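PDB 5WYD: probable enoyl-CoA hydratase/isomerase from Pseudomonas aeruginosa PAO1, which probably works as a crotonase-family hydro-lyase on enoyl-CoA thioesters, in the synthesis of the diffusible signal factor. Local coordinates for residues 170-173 against 177-180; 183-186 against 190-193; 124-129 against 151-156; 64-67 against 73-76. The protein carries 1 engineered substitution. All coordinates share one frame; numbering follows the deposited sequence.

Interaction 1. Residues 170-173 against 177-180; sequences AKRM and NERV. With PTD (pentanedial), chain G.
Glu178 N gives a weak hydrogen bond to Met173 O (3.4 Å, 139° at the hydrogen), five residues back, as the chain leaves helix 157-176 through Asn177 with its positive phi. The side chains follow this return. Arg172 leaves the helix with CG anti to the backbone N (chi1 -164°) and runs straight to CD, which lies against the acid: Arg172 CD is 3.2 Å from Glu178 OE1, whereas the salt bridge from Arg172 NH1 to that oxygen is long at 3.8 Å. The guanidinium and carboxylate planes stand 63° apart, far from a flat two-bond pairing. Trp169 adds a cation-pi partner to Arg172, and Lys210 of the second subunit makes a long, weak ion pair with Glu178. On the apolar side of the contact, Met173 runs at about a right angle to Val180, with Met173 CE 4.0 Å from Val180 CG2 and Met173 SD 4.1 Å from Val180 CG1. Arg179 turns from the helix to the bound pentanedial, whose O1 lies in the plane of its guanidinium at the edge; Arg179 NH2 is 3.7 Å from pentanedial C1. The i to i+5 bond after a residue of positive phi is consistent with a Schellman-type helix C-terminus.

Interaction 2. Residues 183-186 against 190-193; sequences ETAL and LVEQ
Leu186 and Val191 meet where the chain leaves helix 182-188 and doubles back beside its last turn, and the leucine can be followed atom by atom. Its CB rests on the valine, 3.8 Å from Val191 CG2. The next step, CG anti to the backbone N (chi1 175°), carries the branch forward over the loop backbone. There Leu186 CD1 comes to 3.2 Å from Val191 O and 3.5 Å from Glu192 O, so that one methyl group lies against two successive carbonyl oxygens. The side chain also packs on Val194, in the strand that follows. Val191 meets it with CG2, which lies close to the Leu186 backbone, 3.3 Å from Leu186 N. One helix oxygen takes both backbone donors of the turn, each weakly: Ala185 O accepts from Leu190 N, short at 2.8 Å but strongly bent (124°), and from Val191 N, straighter (164°) but 3.4 Å long. Beside it the small Ala185 CB touches both loop side chains, 3.7 Å from Leu190 CB and 3.6 Å from Val191 CG2. Beyond the turn, Arg134 fixes the loop by a salt bridge to Glu192 and a hydrogen bond to Leu190 O, while Trp169 of the third subunit packs on Glu192. Gln193 then pairs through its backbone with Ala136. The arrangement is a helix-to-strand return of the crotonase fold, delivering the chain to 193-195, an edge strand of the sheet within this chain, which runs parallel to 133-137.

Interaction 3. Residues 124-129 against 151-156; sequences GLECAL and LLPCAG
The touch between Glu126 and Ala155 joins helix 123-130 to the loop 151-156, and the helix can be walked residue by residue. Gly124 and Leu125 serve the helix itself, with Gly124 O accepting from Ala128 N and Leu125 O from Leu129 N; Leu125 meanwhile packs on Leu144. Glu126 then carries the contact, crossing Pro153 at about a right angle. Its CG lies anti to the carbonyl carbon (chi1 -74°) and the chain stays extended, which lays the side chain along the Ala155 methyl, with Glu126 CB 3.4 Å from Ala155 CB. At the tip Ala155 N donates to Glu126 OE2 at 2.9 Å and 145°, and Gly157 N adds a weak bond; the place of that oxygen is somewhat doubtful, since the model sets it too near the proline. Gly156 occupies the N-cap position of helix 157-176, so the glutamate approaches the start of that helix. Cys127 turns from the loop to Trp40, Phe102 and Leu105, while Leu129 meets Ala160 and Leu164. Phe245 of the second subunit packs on Leu152 and Cys154 of the loop. Helix 123-130 packs on helix 88-106 through Phe102 and on helix 157-176 through Leu129, and lies in the chain between strands 119-121 and 133-137.

Interaction 4. Residues 64-67 against 73-76; sequences LVVT and FFSA
Phe74 presents the edge of its ring to the end of strand 63-68, and the oxygen of Val66 lies in the ring plane there. The nearest ring atom, Phe74 CE1, is 3.5 Å from Val66 O, an approach by which an aromatic C-H edge, slightly positive, can face a carbonyl oxygen. Thr67 meets the same corner of the ring through its backbone: Thr67 CA is 3.9 Å from Phe74 CE1. The valine side chain is a looser neighbour, with Val66 CG2 4.5 Å from Phe74 CZ. What sends the ring to the strand is the first torsion of Phe74, which sets CG anti to the backbone N (chi1 167°); the second, at 88°, sets the ring plane so that its CE1 edge faces Val66 O. No hydrogen bond joins the two segments; they meet through this edge contact and apolar packing. Strand 63-68 is an inner strand of the mixed sheet at the core of the crotonase fold, between strands 27-32 and 111-116, and the backbone of Val66 pairs with Ile113 and Ala115. The chain turns a corner at Phe74; in crotonases the loop after this strand commonly supplies a backbone N-H to the oxyanion hole. Thr67 points its CB away from the loop, and its OG1 hydrogen-bonds to Ala115 O. Phe73, one residue earlier than Phe74, faces elsewhere: its ring meets that of Tyr119 with the planes at about 40°, and it touches the bound pentanedial, while Phe73 O accepts a hydrogen bond from Asn38 ND2.

Interaction 3 is the common neighbour of the other three. Its Leu125 CD2 lies 4.2 Å from Met173 CE of interaction 1, and its Leu129 CD2 is 3.7 Å from Leu190 CD1 of interaction 2. On the side of interaction 4, Gly124 O is 3.6 Å from Phe74 CE2. Interactions 1 and 2 adjoin in sequence, with centres 14 Å apart, but do not otherwise touch. Interaction 4 stays about 9 Å from interaction 1 between nearest atoms, yet both contribute to the pentanedial pocket: Arg179 from the first, Phe73 from the other, with Lys72 completing it. Interactions 1 and 3 also both border the second subunit.

Interaction 1. Residues 170-173 against 177-180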
ATOM      1  N   ALA A 170      -5.789  -8.558 -21.361  1.00 27.51           N
ATOM      2  CA  ALA A 170      -5.740  -7.107 -21.455  1.00 29.53           C
ATOM      3  C   ALA A 170      -4.602  -6.661 -22.348  1.00 39.79           C
ATOM      4  O   ALA A 170      -4.781  -5.783 -23.204  1.00 44.65           O
ATOM      5  CB  ALA A 170      -5.562  -6.500 -20.062  1.00 32.83           C
ATOM      6  N   LYS A 171      -3.443  -7.302 -22.214  1.00 24.87           N
ATOM      7  CA  LYS A 171      -2.297  -6.877 -22.993  1.00 34.63           C
ATOM      8  C   LYS A 171      -2.565  -7.026 -24.483  1.00 41.61           C
ATOM      9  O   LYS A 171      -2.412  -6.068 -25.249  1.00 48.96           O
ATOM     10  CB  LYS A 171      -1.089  -7.702 -22.554  1.00 44.44           C
ATOM     11  CG  LYS A 171      -0.642  -7.329 -21.126  1.00 40.61           C
ATOM     12  CD  LYS A 171       0.594  -8.073 -20.623  1.00 35.41           C
ATOM     13  CE  LYS A 171       1.014  -7.563 -19.247  1.00 29.41           C
ATOM     14  NZ  LYS A 171       2.173  -8.284 -18.648  1.00 24.04           N
ATOM     15  N   ARG A 172      -3.129  -8.159 -24.880  1.00 40.15           N
ATOM     16  CA  ARG A 172      -3.353  -8.419 -26.297  1.00 46.93           C
ATOM     17  C   ARG A 172      -4.242  -7.354 -26.925  1.00 46.06           C
ATOM     18  O   ARG A 172      -3.959  -6.854 -28.019  1.00 44.31           O
ATOM     19  CB  ARG A 172      -3.972  -9.789 -26.461  1.00 48.43           C
ATOM     20  CG  ARG A 172      -3.871 -10.275 -27.846  1.00 66.80           C
ATOM     21  CD  ARG A 172      -4.656 -11.517 -27.984  1.00 76.55           C
ATOM     22  NE  ARG A 172      -3.952 -12.710 -27.580  1.00 65.97           N
ATOM     23  CZ  ARG A 172      -4.451 -13.912 -27.796  1.00 47.15           C
ATOM     24  NH1 ARG A 172      -5.621 -14.013 -28.394  1.00 56.81           N
ATOM     25  NH2 ARG A 172      -3.796 -14.997 -27.432  1.00 51.88           N
ATOM     26  N   MET A 173      -5.313  -6.971 -26.231  1.00 38.56           N
ATOM     27  CA  MET A 173      -6.198  -5.938 -26.763  1.00 45.00           C
ATOM     28  C   MET A 173      -5.494  -4.602 -26.906  1.00 50.12           C
ATOM     29  O   MET A 173      -5.518  -3.982 -27.975  1.00 59.23           O
ATOM     30  CB  MET A 173      -7.416  -5.798 -25.878  1.00 43.18           C
ATOM     31  CG  MET A 173      -8.102  -7.118 -25.810  1.00 56.32           C
ATOM     32  SD  MET A 173      -9.530  -7.120 -24.761  1.00 49.90           S
ATOM     33  CE  MET A 173     -10.493  -5.851 -25.581  1.00 41.92           C
ATOM     34  N   ASN A 177      -3.721  -4.704 -30.243  1.00 41.63           N
ATOM     35  CA  ASN A 177      -4.820  -4.076 -30.973  1.00 46.87           C
ATOM     36  C   ASN A 177      -5.783  -5.117 -31.537  1.00 47.79           C
ATOM     37  O   ASN A 177      -6.102  -5.120 -32.725  1.00 57.62           O
ATOM     38  CB  ASN A 177      -4.244  -3.180 -32.079  1.00 51.77           C
ATOM     39  CG  ASN A 177      -5.279  -2.364 -32.784  1.00 34.77           C
ATOM     40  OD1 ASN A 177      -6.394  -2.212 -32.305  1.00 33.88           O
ATOM     41  ND2 ASN A 177      -4.915  -1.830 -33.934  1.00 40.14           N
ATOM     42  N   GLU A 178      -6.266  -5.996 -30.660  1.00 53.24           N
ATOM     43  CA  GLU A 178      -7.140  -7.099 -31.043  1.00 47.91           C
ATOM     44  C   GLU A 178      -8.540  -6.896 -30.480  1.00 56.70           C
ATOM     45  O   GLU A 178      -8.715  -6.824 -29.262  1.00 50.87           O
ATOM     46  CB  GLU A 178      -6.571  -8.434 -30.573  1.00 50.00           C
ATOM     47  CG  GLU A 178      -5.456  -8.924 -31.465  1.00 70.05           C
ATOM     48  CD  GLU A 178      -5.312 -10.425 -31.447  1.00 75.18           C
ATOM     49  OE1 GLU A 178      -6.137 -11.093 -30.793  1.00 71.30           O
ATOM     50  OE2 GLU A 178      -4.383 -10.937 -32.098  1.00 83.76           O
ATOM     51  N   ARG A 179      -9.532  -6.823 -31.372  1.00 61.21           N
ATOM     52  CA  ARG A 179     -10.930  -6.706 -30.980  1.00 55.82           C
ATOM     53  C   ARG A 179     -11.495  -8.071 -30.612  1.00 53.58           C
ATOM     54  O   ARG A 179     -11.018  -9.115 -31.078  1.00 45.80           O
ATOM     55  CB  ARG A 179     -11.757  -6.055 -32.094  1.00 45.88           C
ATOM     56  CG  ARG A 179     -11.539  -6.681 -33.444  1.00 49.58           C
ATOM     57  CD  ARG A 179     -12.260  -5.941 -34.538  1.00 45.77           C
ATOM     58  NE  ARG A 179     -11.877  -4.540 -34.565  1.00 54.32           N
ATOM     59  CZ  ARG A 179     -12.277  -3.686 -35.496  1.00 62.75           C
ATOM     60  NH1 ARG A 179     -13.063  -4.101 -36.475  1.00 65.88           N
ATOM     61  NH2 ARG A 179     -11.883  -2.423 -35.457  1.00 73.71           N
ATOM     62  N   VAL A 180     -12.513  -8.053 -29.749  1.00 55.37           N
ATOM     63  CA  VAL A 180     -13.118  -9.267 -29.215  1.00 53.67           C
ATOM     64  C   VAL A 180     -14.633  -9.248 -29.407  1.00 45.30           C
ATOM     65  O   VAL A 180     -15.284  -8.213 -29.223  1.00 49.24           O
ATOM     66  CB  VAL A 180     -12.774  -9.449 -27.723  1.00 49.24           C
ATOM     67  CG1 VAL A 180     -11.271  -9.604 -27.560  1.00 65.35           C
ATOM     68  CG2 VAL A 180     -13.321  -8.285 -26.900  1.00 55.84           C
TER
HETATM   69  C1  PTD G 301     -13.899  -0.449 -37.901  1.00 34.84           C
HETATM   70  C2  PTD G 301     -14.769   0.789 -38.146  1.00 33.23           C
HETATM   71  C3  PTD G 301     -15.850   0.365 -39.144  1.00 21.50           C
HETATM   72  C4  PTD G 301     -16.609   1.582 -39.635  1.00 36.38           C
HETATM   73  C5  PTD G 301     -18.045   1.215 -40.053  1.00 41.87           C
HETATM   74  O1  PTD G 301     -13.349  -0.930 -38.841  1.00 37.81           O
HETATM   75  O5  PTD G 301     -18.977   1.408 -39.312  1.00 41.93           O

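Interaction 2. Residues 183-186 against 190-193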
ATOM      1  N   GLU A 183     -18.936 -13.236 -27.316  1.00 54.11           N
ATOM      2  CA  GLU A 183     -18.669 -14.532 -26.697  1.00 48.19           C
ATOM      3  C   GLU A 183     -17.296 -14.583 -26.054  1.00 46.14           C
ATOM      4  O   GLU A 183     -17.158 -15.064 -24.921  1.00 46.99           O
ATOM      5  CB  GLU A 183     -18.805 -15.654 -27.723  1.00 52.59           C
ATOM      6  CG  GLU A 183     -20.228 -15.912 -28.163  1.00 55.00           C
ATOM      7  CD  GLU A 183     -21.115 -16.326 -27.000  1.00 70.16           C
ATOM      8  OE1 GLU A 183     -20.633 -17.070 -26.117  1.00 71.40           O
ATOM      9  OE2 GLU A 183     -22.295 -15.910 -26.966  1.00 74.38           O
ATOM     10  N   THR A 184     -16.269 -14.090 -26.756  1.00 43.75           N
ATOM     11  CA  THR A 184     -14.925 -14.120 -26.195  1.00 34.96           C
ATOM     12  C   THR A 184     -14.871 -13.283 -24.934  1.00 38.06           C
ATOM     13  O   THR A 184     -14.302 -13.710 -23.923  1.00 49.69           O
ATOM     14  CB  THR A 184     -13.908 -13.634 -27.220  1.00 36.67           C
ATOM     15  OG1 THR A 184     -13.885 -14.541 -28.323  1.00 41.91           O
ATOM     16  CG2 THR A 184     -12.523 -13.582 -26.599  1.00 32.60           C
ATOM     17  N   ALA A 185     -15.517 -12.118 -24.954  1.00 41.13           N
ATOM     18  CA  ALA A 185     -15.548 -11.265 -23.769  1.00 39.21           C
ATOM     19  C   ALA A 185     -16.233 -11.976 -22.619  1.00 43.20           C
ATOM     20  O   ALA A 185     -15.802 -11.880 -21.463  1.00 45.37           O
ATOM     21  CB  ALA A 185     -16.267  -9.948 -24.068  1.00 40.04           C
ATOM     22  N   LEU A 186     -17.312 -12.683 -22.912  1.00 42.62           N
ATOM     23  CA  LEU A 186     -18.001 -13.379 -21.845  1.00 46.41           C
ATOM     24  C   LEU A 186     -17.096 -14.435 -21.247  1.00 40.82           C
ATOM     25  O   LEU A 186     -17.030 -14.592 -20.022  1.00 59.75           O
ATOM     26  CB  LEU A 186     -19.277 -14.002 -22.383  1.00 44.78           C
ATOM     27  CG  LEU A 186     -20.044 -14.864 -21.410  1.00 39.36           C
ATOM     28  CD1 LEU A 186     -20.500 -14.037 -20.214  1.00 39.00           C
ATOM     29  CD2 LEU A 186     -21.196 -15.439 -22.168  1.00 57.98           C
ATOM     30  N   LEU A 190     -14.915 -10.184 -19.373  1.00 23.82           N
ATOM     31  CA  LEU A 190     -15.134  -8.776 -19.679  1.00 31.47           C
ATOM     32  C   LEU A 190     -16.605  -8.401 -19.576  1.00 30.86           C
ATOM     33  O   LEU A 190     -16.937  -7.314 -19.105  1.00 30.35           O
ATOM     34  CB  LEU A 190     -14.607  -8.459 -21.067  1.00 27.52           C
ATOM     35  CG  LEU A 190     -14.958  -7.079 -21.581  1.00 35.54           C
ATOM     36  CD1 LEU A 190     -14.524  -5.992 -20.618  1.00 36.57           C
ATOM     37  CD2 LEU A 190     -14.258  -6.911 -22.922  1.00 33.00           C
ATOM     38  N   VAL A 191     -17.498  -9.272 -20.032  1.00 39.15           N
ATOM     39  CA  VAL A 191     -18.930  -9.031 -19.967  1.00 30.20           C
ATOM     40  C   VAL A 191     -19.559 -10.124 -19.110  1.00 37.42           C
ATOM     41  O   VAL A 191     -19.154 -11.292 -19.182  1.00 33.97           O
ATOM     42  CB  VAL A 191     -19.566  -8.961 -21.366  1.00 45.14           C
ATOM     43  CG1 VAL A 191     -19.026  -7.753 -22.107  1.00 54.77           C
ATOM     44  CG2 VAL A 191     -19.323 -10.229 -22.159  1.00 54.34           C
ATOM     45  N   GLU A 192     -20.431  -9.706 -18.191  1.00 31.65           N
ATOM     46  CA  GLU A 192     -21.160 -10.649 -17.348  1.00 35.57           C
ATOM     47  C   GLU A 192     -22.206 -11.445 -18.122  1.00 24.98           C
ATOM     48  O   GLU A 192     -22.512 -12.578 -17.748  1.00 37.13           O
ATOM     49  CB  GLU A 192     -21.792  -9.942 -16.154  1.00 33.46           C
ATOM     50  CG  GLU A 192     -20.754  -9.442 -15.181  1.00 36.23           C
ATOM     51  CD  GLU A 192     -19.894  -8.370 -15.771  1.00 30.41           C
ATOM     52  OE1 GLU A 192     -20.504  -7.422 -16.314  1.00 16.58           O
ATOM     53  OE2 GLU A 192     -18.642  -8.513 -15.762  1.00 18.94           O
ATOM     54  N   GLN A 193     -22.878 -10.830 -19.092  1.00 42.63           N
ATOM     55  CA  GLN A 193     -23.913 -11.529 -19.859  1.00 56.66           C
ATOM     56  C   GLN A 193     -23.888 -11.152 -21.340  1.00 50.02           C
ATOM     57  O   GLN A 193     -23.493 -10.044 -21.711  1.00 61.36           O
ATOM     58  CB  GLN A 193     -25.314 -11.254 -19.276  1.00 50.22           C
ATOM     59  CG  GLN A 193     -26.453 -11.731 -20.155  1.00 39.15           C
ATOM     60  CD  GLN A 193     -27.796 -11.382 -19.598  1.00 48.64           C
ATOM     61  OE1 GLN A 193     -27.893 -10.841 -18.495  1.00 36.09           O
ATOM     62  NE2 GLN A 193     -28.854 -11.646 -20.373  1.00 45.88           N
TER

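Interaction 3. Residues 124-129 against 151-156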
ATOM      1  N   GLY A 124     -15.240   4.453 -25.423  1.00 45.15           N
ATOM      2  CA  GLY A 124     -16.497   3.757 -25.213  1.00 42.54           C
ATOM      3  C   GLY A 124     -16.308   2.522 -24.366  1.00 33.38           C
ATOM      4  O   GLY A 124     -17.074   2.265 -23.435  1.00 31.43           O
ATOM      5  N   LEU A 125     -15.258   1.762 -24.652  1.00 28.97           N
ATOM      6  CA  LEU A 125     -14.971   0.590 -23.844  1.00 36.75           C
ATOM      7  C   LEU A 125     -14.642   1.005 -22.418  1.00 32.24           C
ATOM      8  O   LEU A 125     -15.171   0.444 -21.451  1.00 31.49           O
ATOM      9  CB  LEU A 125     -13.816  -0.166 -24.482  1.00 39.49           C
ATOM     10  CG  LEU A 125     -13.485  -1.510 -23.871  1.00 52.86           C
ATOM     11  CD1 LEU A 125     -14.777  -2.268 -23.583  1.00 40.41           C
ATOM     12  CD2 LEU A 125     -12.596  -2.279 -24.842  1.00 66.25           C
ATOM     13  N   GLU A 126     -13.840   2.060 -22.286  1.00 38.50           N
ATOM     14  CA  GLU A 126     -13.467   2.587 -20.984  1.00 35.38           C
ATOM     15  C   GLU A 126     -14.694   3.014 -20.229  1.00 34.29           C
ATOM     16  O   GLU A 126     -14.795   2.810 -19.012  1.00 44.31           O
ATOM     17  CB  GLU A 126     -12.517   3.761 -21.187  1.00 31.31           C
ATOM     18  CG  GLU A 126     -11.158   3.270 -21.594  1.00 28.69           C
ATOM     19  CD  GLU A 126     -10.209   4.346 -22.016  1.00 42.19           C
ATOM     20  OE1 GLU A 126     -10.539   5.132 -22.921  1.00 49.52           O
ATOM     21  OE2 GLU A 126      -9.162   4.475 -21.352  1.00 37.03           O
ATOM     22  N   CYS A 127     -15.639   3.605 -20.946  1.00 24.15           N
ATOM     23  CA  CYS A 127     -16.880   3.989 -20.322  1.00 23.92           C
ATOM     24  C   CYS A 127     -17.611   2.768 -19.803  1.00 35.60           C
ATOM     25  O   CYS A 127     -18.110   2.770 -18.674  1.00 53.64           O
ATOM     26  CB  CYS A 127     -17.745   4.730 -21.320  1.00 26.88           C
ATOM     27  SG  CYS A 127     -19.385   4.931 -20.651  1.00 39.17           S
ATOM     28  N   ALA A 128     -17.644   1.697 -20.596  1.00 31.52           N
ATOM     29  CA  ALA A 128     -18.350   0.505 -20.160  1.00 25.86           C
ATOM     30  C   ALA A 128     -17.729  -0.052 -18.901  1.00 31.66           C
ATOM     31  O   ALA A 128     -18.439  -0.398 -17.947  1.00 33.83           O
ATOM     32  CB  ALA A 128     -18.310  -0.549 -21.265  1.00 21.24           C
ATOM     33  N   LEU A 129     -16.399  -0.070 -18.859  1.00 23.04           N
ATOM     34  CA  LEU A 129     -15.684  -0.593 -17.707  1.00 24.95           C
ATOM     35  C   LEU A 129     -16.034   0.184 -16.443  1.00 30.15           C
ATOM     36  O   LEU A 129     -16.159  -0.405 -15.363  1.00 24.80           O
ATOM     37  CB  LEU A 129     -14.188  -0.520 -17.991  1.00 33.64           C
ATOM     38  CG  LEU A 129     -13.572  -1.398 -19.097  1.00 25.43           C
ATOM     39  CD1 LEU A 129     -12.081  -1.112 -19.295  1.00 19.35           C
ATOM     40  CD2 LEU A 129     -13.781  -2.842 -18.746  1.00 20.80           C
ATOM     41  N   LEU A 151      -1.528   6.385 -28.922  1.00 33.42           N
ATOM     42  CA  LEU A 151      -2.057   7.030 -27.728  1.00 41.71           C
ATOM     43  C   LEU A 151      -2.572   5.949 -26.799  1.00 64.53           C
ATOM     44  O   LEU A 151      -3.168   4.987 -27.257  1.00107.84           O
ATOM     45  CB  LEU A 151      -3.168   8.029 -28.057  1.00 36.72           C
ATOM     46  CG  LEU A 151      -2.770   9.312 -28.782  1.00 48.52           C
ATOM     47  CD1 LEU A 151      -1.980  10.187 -27.823  1.00 49.90           C
ATOM     48  CD2 LEU A 151      -1.931   9.003 -29.930  1.00 43.45           C
ATOM     49  N   LEU A 152      -2.206   6.009 -25.540  1.00 52.46           N
ATOM     50  CA  LEU A 152      -2.749   5.067 -24.576  1.00 31.28           C
ATOM     51  C   LEU A 152      -4.163   5.469 -24.144  1.00 37.42           C
ATOM     52  O   LEU A 152      -4.621   6.586 -24.414  1.00 40.37           O
ATOM     53  CB  LEU A 152      -1.807   4.960 -23.392  1.00 44.49           C
ATOM     54  CG  LEU A 152      -1.440   6.203 -22.591  1.00 46.93           C
ATOM     55  CD1 LEU A 152      -2.628   6.752 -21.735  1.00 42.33           C
ATOM     56  CD2 LEU A 152      -0.150   5.907 -21.810  1.00 27.80           C
ATOM     57  N   PRO A 153      -4.913   4.533 -23.573  1.00 46.50           N
ATOM     58  CA  PRO A 153      -6.232   4.868 -23.029  1.00 48.80           C
ATOM     59  C   PRO A 153      -6.060   5.788 -21.835  1.00 53.98           C
ATOM     60  O   PRO A 153      -5.385   5.444 -20.868  1.00 58.57           O
ATOM     61  CB  PRO A 153      -6.779   3.507 -22.601  1.00 36.04           C
ATOM     62  CG  PRO A 153      -6.030   2.553 -23.360  1.00 38.77           C
ATOM     63  CD  PRO A 153      -4.661   3.089 -23.535  1.00 36.40           C
ATOM     64  N   CYS A 154      -6.735   6.924 -21.848  1.00 51.53           N
ATOM     65  CA  CYS A 154      -6.535   7.851 -20.748  1.00 41.55           C
ATOM     66  C   CYS A 154      -7.716   7.899 -19.803  1.00 39.10           C
ATOM     67  O   CYS A 154      -7.706   8.696 -18.863  1.00 46.96           O
ATOM     68  CB  CYS A 154      -6.205   9.233 -21.305  1.00 46.52           C
ATOM     69  SG  CYS A 154      -7.444   9.844 -22.445  1.00 56.46           S
ATOM     70  N   ALA A 155      -8.693   7.020 -19.988  1.00 27.41           N
ATOM     71  CA  ALA A 155      -9.894   7.010 -19.177  1.00 34.17           C
ATOM     72  C   ALA A 155      -9.815   6.045 -18.013  1.00 34.45           C
ATOM     73  O   ALA A 155     -10.836   5.761 -17.380  1.00 35.06           O
ATOM     74  CB  ALA A 155     -11.062   6.650 -20.061  1.00 35.51           C
ATOM     75  N   GLY A 156      -8.620   5.595 -17.674  1.00 34.52           N
ATOM     76  CA  GLY A 156      -8.464   4.531 -16.720  1.00 38.27           C
ATOM     77  C   GLY A 156      -8.491   3.173 -17.358  1.00 26.93           C
ATOM     78  O   GLY A 156      -8.559   2.167 -16.648  1.00 28.99           O
TER

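Interaction 4. Residues 64-67 against 73-76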
ATOM      1  N   LEU A  64     -28.778   2.622 -12.587  1.00 30.21           N
ATOM      2  CA  LEU A  64     -28.392   3.387 -13.765  1.00 21.75           C
ATOM      3  C   LEU A  64     -28.088   2.464 -14.938  1.00 37.02           C
ATOM      4  O   LEU A  64     -27.497   1.396 -14.755  1.00 50.66           O
ATOM      5  CB  LEU A  64     -27.189   4.276 -13.455  1.00 40.80           C
ATOM      6  CG  LEU A  64     -26.557   5.240 -14.450  1.00 41.58           C
ATOM      7  CD1 LEU A  64     -25.682   6.162 -13.647  1.00 36.12           C
ATOM      8  CD2 LEU A  64     -25.712   4.549 -15.508  1.00 46.95           C
ATOM      9  N   VAL A  65     -28.514   2.872 -16.133  1.00 36.66           N
ATOM     10  CA  VAL A  65     -28.247   2.158 -17.375  1.00 33.41           C
ATOM     11  C   VAL A  65     -27.726   3.161 -18.393  1.00 34.42           C
ATOM     12  O   VAL A  65     -28.177   4.313 -18.417  1.00 34.24           O
ATOM     13  CB  VAL A  65     -29.500   1.421 -17.900  1.00 44.17           C
ATOM     14  CG1 VAL A  65     -29.230   0.743 -19.249  1.00 30.63           C
ATOM     15  CG2 VAL A  65     -29.979   0.395 -16.864  1.00 49.36           C
ATOM     16  N   VAL A  66     -26.687   2.770 -19.127  1.00 26.38           N
ATOM     17  CA  VAL A  66     -26.137   3.559 -20.229  1.00 42.57           C
ATOM     18  C   VAL A  66     -26.045   2.690 -21.479  1.00 37.49           C
ATOM     19  O   VAL A  66     -25.474   1.595 -21.438  1.00 36.48           O
ATOM     20  CB  VAL A  66     -24.766   4.162 -19.890  1.00 40.68           C
ATOM     21  CG1 VAL A  66     -24.912   5.125 -18.758  1.00 43.39           C
ATOM     22  CG2 VAL A  66     -23.799   3.068 -19.507  1.00 49.12           C
ATOM     23  N   THR A  67     -26.553   3.201 -22.599  1.00 45.45           N
ATOM     24  CA  THR A  67     -26.525   2.475 -23.863  1.00 53.26           C
ATOM     25  C   THR A  67     -26.197   3.457 -24.980  1.00 60.20           C
ATOM     26  O   THR A  67     -26.377   4.669 -24.830  1.00 72.53           O
ATOM     27  CB  THR A  67     -27.867   1.757 -24.147  1.00 43.24           C
ATOM     28  OG1 THR A  67     -27.717   0.830 -25.232  1.00 43.82           O
ATOM     29  CG2 THR A  67     -28.923   2.763 -24.539  1.00 42.67           C
ATOM     30  N   PHE A  73     -23.457   1.475 -32.877  1.00 31.02           N
ATOM     31  CA  PHE A  73     -22.374   1.895 -31.975  1.00 42.88           C
ATOM     32  C   PHE A  73     -22.868   2.065 -30.547  1.00 39.98           C
ATOM     33  O   PHE A  73     -23.722   2.916 -30.292  1.00 46.60           O
ATOM     34  CB  PHE A  73     -21.740   3.216 -32.425  1.00 39.22           C
ATOM     35  CG  PHE A  73     -21.112   3.148 -33.762  1.00 26.14           C
ATOM     36  CD1 PHE A  73     -21.845   3.416 -34.889  1.00 37.54           C
ATOM     37  CD2 PHE A  73     -19.789   2.825 -33.894  1.00 36.58           C
ATOM     38  CE1 PHE A  73     -21.255   3.366 -36.128  1.00 49.67           C
ATOM     39  CE2 PHE A  73     -19.187   2.759 -35.131  1.00 43.95           C
ATOM     40  CZ  PHE A  73     -19.918   3.030 -36.249  1.00 46.30           C
ATOM     41  N   PHE A  74     -22.299   1.299 -29.609  1.00 42.48           N
ATOM     42  CA  PHE A  74     -22.512   1.636 -28.211  1.00 40.07           C
ATOM     43  C   PHE A  74     -21.794   2.934 -27.889  1.00 48.46           C
ATOM     44  O   PHE A  74     -22.419   3.922 -27.473  1.00 46.63           O
ATOM     45  CB  PHE A  74     -21.999   0.505 -27.317  1.00 38.41           C
ATOM     46  CG  PHE A  74     -21.882   0.892 -25.871  1.00 43.05           C
ATOM     47  CD1 PHE A  74     -22.970   0.751 -25.020  1.00 44.38           C
ATOM     48  CD2 PHE A  74     -20.707   1.419 -25.354  1.00 34.48           C
ATOM     49  CE1 PHE A  74     -22.890   1.119 -23.692  1.00 38.33           C
ATOM     50  CE2 PHE A  74     -20.633   1.799 -24.018  1.00 38.16           C
ATOM     51  CZ  PHE A  74     -21.728   1.649 -23.193  1.00 19.23           C
ATOM     52  N   SER A  75     -20.485   2.963 -28.126  1.00 45.84           N
ATOM     53  CA  SER A  75     -19.736   4.196 -27.970  1.00 51.58           C
ATOM     54  C   SER A  75     -18.426   4.068 -28.724  1.00 50.32           C
ATOM     55  O   SER A  75     -17.707   3.076 -28.572  1.00 46.59           O
ATOM     56  CB  SER A  75     -19.481   4.517 -26.502  1.00 62.22           C
ATOM     57  OG  SER A  75     -18.859   5.792 -26.390  1.00 57.92           O
ATOM     58  N   ALA A  76     -18.103   5.108 -29.482  1.00 52.48           N
ATOM     59  CA  ALA A  76     -16.893   5.139 -30.277  1.00 57.75           C
ATOM     60  C   ALA A  76     -15.716   5.745 -29.545  1.00 72.88           C
ATOM     61  O   ALA A  76     -14.606   5.762 -30.094  1.00 65.62           O
ATOM     62  CB  ALA A  76     -17.119   5.947 -31.559  1.00 61.82           C
TER